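Local coordinates for protein cytochrome c (Chlorobaculum tepidum, PDB 3A9F) that probably carries electrons through its single covalently bound heme c, as the electron carrier domain of the P840 reaction-center cytochrome of green sulfur bacteria, at residues 35-40 with 74-79. Sequence-based numbering, arbitrary orientation.
Sequences DVRCNK and SGISDD. With HEC (heme c), chain C; SO4 (sulfate ion), chain E.
At the heme-attachment motif of this class I-like cytochrome c fold, the Cys-X-X-Cys-His sequence that begins at Cys38, the end of helix 27-37 packs against the loop leading into helix 78-91. Arg37 meets Gly75 and Ile76 here. Its CG is anti to the carbonyl carbon (chi1 -65°) and the chain bends at chi2 (-59°), which lays the guanidinium beside the loop. Gly75 O sits over one face of that group, 3.1 Å above its plane and displaced from its centre. Arg37 NE is 3.2 Å from Gly75 O, but with the oxygen above the plane the N-H directions point past it and no hydrogen bond forms. The charge is met instead by Asp80, whose OD2 forms a salt bridge with NE. Nearer the backbone, the aliphatic part of Arg37 runs antiparallel alongside Ile76, its CB and CD each 4.1 Å from Ile76 CG1. Cutting Arg37 back to alanine is likely to leave Asp80 without this ionic mate and to remove the cover over Gly75 O and the CD contact with Ile76 CG1, while CB would stay. The backbones are joined by one water, which bridges Arg37 O (2.8 Å from the water oxygen) and Ser74 O (2.7 Å). Ser74 OG closes an ST turn by accepting from Ile76 N, and it is also bonded to Gln69 O; Gly75, at positive phi, donates its N-H to O4 of a sulfate ion that probably came from the crystallisation liquor. Ser77 caps the following helix through Asp80 N. Both segments border the heme. Ile76 CD1 lies 3.7 Å from heme CBB, on the vinyl-derived arm that Cys38 holds, and the thioether itself joins Cys38 SG to heme CAB at 1.9 Å.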
loop_
_atom_site.group_PDB
_atom_site.type_symbol
_atom_site.label_atom_id
_atom_site.label_comp_id
_atom_site.label_asym_id
_atom_site.label_seq_id
_atom_site.Cartn_x
_atom_site.Cartn_y
_atom_site.Cartn_z
ATOM N N ASP A 35 6.901 3.293 -3.956
ATOM C CA ASP A 35 8.347 3.075 -3.983
ATOM C C ASP A 35 9.045 3.910 -2.916
ATOM O O ASP A 35 9.943 3.423 -2.230
ATOM C CB ASP A 35 8.921 3.420 -5.360
ATOM C CG ASP A 35 8.594 2.387 -6.437
ATOM O OD1 ASP A 35 8.029 1.306 -6.142
ATOM O OD2 ASP A 35 8.908 2.689 -7.613
ATOM N N VAL A 36 8.615 5.160 -2.758
ATOM C CA VAL A 36 9.208 6.039 -1.755
ATOM C C VAL A 36 8.864 5.579 -0.325
ATOM O O VAL A 36 9.756 5.506 0.532
ATOM C CB VAL A 36 8.747 7.516 -1.963
ATOM C CG1 VAL A 36 9.228 8.420 -0.825
ATOM C CG2 VAL A 36 9.247 8.049 -3.288
ATOM N N ARG A 37 7.593 5.282 -0.066
ATOM C CA ARG A 37 7.167 5.057 1.311
ATOM C C ARG A 37 7.442 3.645 1.817
ATOM O O ARG A 37 7.620 3.457 3.011
ATOM C CB ARG A 37 5.681 5.371 1.491
ATOM C CG ARG A 37 5.322 6.843 1.281
ATOM C CD ARG A 37 6.062 7.768 2.225
ATOM N NE ARG A 37 5.531 9.129 2.133
ATOM C CZ ARG A 37 6.276 10.236 2.190
ATOM N NH1 ARG A 37 7.600 10.163 2.275
ATOM N NH2 ARG A 37 5.696 11.433 2.150
ATOM N N CYS A 38 7.464 2.661 0.926
ATOM C CA CYS A 38 7.503 1.267 1.357
ATOM C C CYS A 38 8.861 0.611 1.157
ATOM O O CYS A 38 8.968 -0.614 1.258
ATOM C CB CYS A 38 6.397 0.460 0.665
ATOM S SG CYS A 38 4.741 1.101 0.967
ATOM N N ASN A 39 9.902 1.423 0.967
ATOM C CA ASN A 39 11.281 0.923 0.902
ATOM C C ASN A 39 12.236 1.597 1.866
ATOM O O ASN A 39 13.453 1.447 1.721
ATOM C CB ASN A 39 11.836 1.032 -0.520
ATOM C CG ASN A 39 11.173 0.055 -1.461
ATOM O OD1 ASN A 39 11.490 -1.126 -1.456
ATOM N ND2 ASN A 39 10.249 0.539 -2.265
ATOM N N LYS A 40 11.688 2.300 2.860
ATOM C CA LYS A 40 12.521 3.048 3.802
ATOM C C LYS A 40 13.077 2.180 4.922
ATOM O O LYS A 40 14.264 2.272 5.259
ATOM C CB LYS A 40 11.739 4.209 4.410
ATOM C CG LYS A 40 11.564 5.381 3.463
ATOM C CD LYS A 40 12.902 6.099 3.183
ATOM C CE LYS A 40 12.717 7.433 2.464
ATOM N NZ LYS A 40 12.059 7.262 1.157
ATOM N N SER A 74 7.404 6.529 10.017
ATOM C CA SER A 74 6.899 6.008 8.744
ATOM C C SER A 74 6.811 7.093 7.673
ATOM O O SER A 74 6.903 6.794 6.483
ATOM C CB SER A 74 5.525 5.373 8.929
ATOM O OG SER A 74 4.540 6.378 9.060
ATOM N N GLY A 75 6.540 8.331 8.089
ATOM C CA GLY A 75 6.366 9.460 7.157
ATOM C C GLY A 75 5.187 9.245 6.213
ATOM O O GLY A 75 5.120 9.893 5.181
ATOM N N ILE A 76 4.235 8.383 6.564
ATOM C CA ILE A 76 3.055 8.104 5.734
ATOM C C ILE A 76 1.871 8.937 6.205
ATOM O O ILE A 76 1.409 8.792 7.346
ATOM C CB ILE A 76 2.722 6.590 5.755
ATOM C CG1 ILE A 76 3.872 5.788 5.132
ATOM C CG2 ILE A 76 1.405 6.298 5.034
ATOM C CD1 ILE A 76 3.796 4.270 5.403
ATOM N N SER A 77 1.386 9.820 5.339
ATOM C CA SER A 77 0.193 10.584 5.687
ATOM C C SER A 77 -1.073 9.778 5.416
ATOM O O SER A 77 -1.018 8.762 4.719
ATOM C CB SER A 77 0.160 11.878 4.871
ATOM O OG SER A 77 -0.059 11.563 3.499
ATOM N N ASP A 78 -2.223 10.256 5.896
ATOM C CA ASP A 78 -3.478 9.578 5.569
ATOM C C ASP A 78 -3.703 9.515 4.057
ATOM O O ASP A 78 -4.171 8.497 3.530
ATOM C CB ASP A 78 -4.681 10.238 6.254
ATOM C CG ASP A 78 -4.759 9.926 7.745
ATOM O OD1 ASP A 78 -4.110 8.970 8.221
ATOM O OD2 ASP A 78 -5.502 10.647 8.439
ATOM N N ASP A 79 -3.391 10.599 3.348
ATOM C CA ASP A 79 -3.523 10.573 1.891
ATOM C C ASP A 79 -2.553 9.600 1.233
ATOM O O ASP A 79 -2.917 8.893 0.291
ATOM C CB ASP A 79 -3.356 11.959 1.298
ATOM C CG ASP A 79 -4.558 12.813 1.500
ATOM O OD1 ASP A 79 -5.679 12.288 1.395
ATOM O OD2 ASP A 79 -4.375 14.023 1.739
HETATM FE FE HEC C . 6.652 -2.516 6.662
HETATM C CHA HEC C . 6.843 -5.597 8.107
HETATM C CHB HEC C . 4.678 -3.832 4.168
HETATM C CHC HEC C . 6.490 0.545 5.175
HETATM C CHD HEC C . 8.478 -1.176 9.205
HETATM N NA HEC C . 5.915 -4.341 6.232
HETATM C C1A HEC C . 6.098 -5.499 6.967
HETATM C C2A HEC C . 5.358 -6.582 6.357
HETATM C C3A HEC C . 4.740 -6.074 5.274
HETATM C C4A HEC C . 5.100 -4.684 5.163
HETATM C CMA HEC C . 3.834 -6.785 4.250
HETATM C CAA HEC C . 5.294 -8.016 6.911
HETATM C CBA HEC C . 4.152 -8.110 7.919
HETATM C CGA HEC C . 3.925 -9.525 8.370
HETATM O O1A HEC C . 4.904 -10.286 8.531
HETATM O O2A HEC C . 2.753 -9.887 8.571
HETATM N NB HEC C . 5.810 -1.787 4.951
HETATM C C1B HEC C . 4.968 -2.490 4.106
HETATM C C2B HEC C . 4.395 -1.564 3.158
HETATM C C3B HEC C . 4.889 -0.350 3.450
HETATM C C4B HEC C . 5.779 -0.464 4.569
HETATM C CMB HEC C . 3.374 -2.003 2.086
HETATM C CAB HEC C . 4.593 1.029 2.853
HETATM C CBB HEC C . 3.137 1.416 3.222
HETATM N NC HEC C . 7.369 -0.669 7.105
HETATM C C1C HEC C . 7.218 0.464 6.335
HETATM C C2C HEC C . 7.934 1.544 6.957
HETATM C C3C HEC C . 8.525 1.056 8.073
HETATM C C4C HEC C . 8.137 -0.325 8.193
HETATM C CMC HEC C . 8.072 2.938 6.337
HETATM C CAC HEC C . 9.434 1.757 9.108
HETATM C CBC HEC C . 8.808 3.035 9.720
HETATM N ND HEC C . 7.514 -3.270 8.368
HETATM C C1D HEC C . 8.195 -2.512 9.308
HETATM C C2D HEC C . 8.599 -3.351 10.409
HETATM C C3D HEC C . 8.104 -4.705 10.069
HETATM C C4D HEC C . 7.440 -4.585 8.800
HETATM C CMD HEC C . 9.356 -2.865 11.632
HETATM C CAD HEC C . 8.279 -5.962 10.922
HETATM C CBD HEC C . 7.242 -6.006 12.038
HETATM C CGD HEC C . 5.896 -6.294 11.444
HETATM O O1D HEC C . 5.707 -7.392 10.865
HETATM O O2D HEC C . 5.023 -5.396 11.526
HETATM S S SO4 E . 6.498 10.802 10.837
HETATM O O1 SO4 E . 6.194 11.232 12.199
HETATM O O2 SO4 E . 5.698 11.590 9.896
HETATM O O3 SO4 E . 7.912 10.993 10.550
HETATM O O4 SO4 E . 6.149 9.387 10.698
HETATM O O HOH W 1 8.242 5.787 4.403
#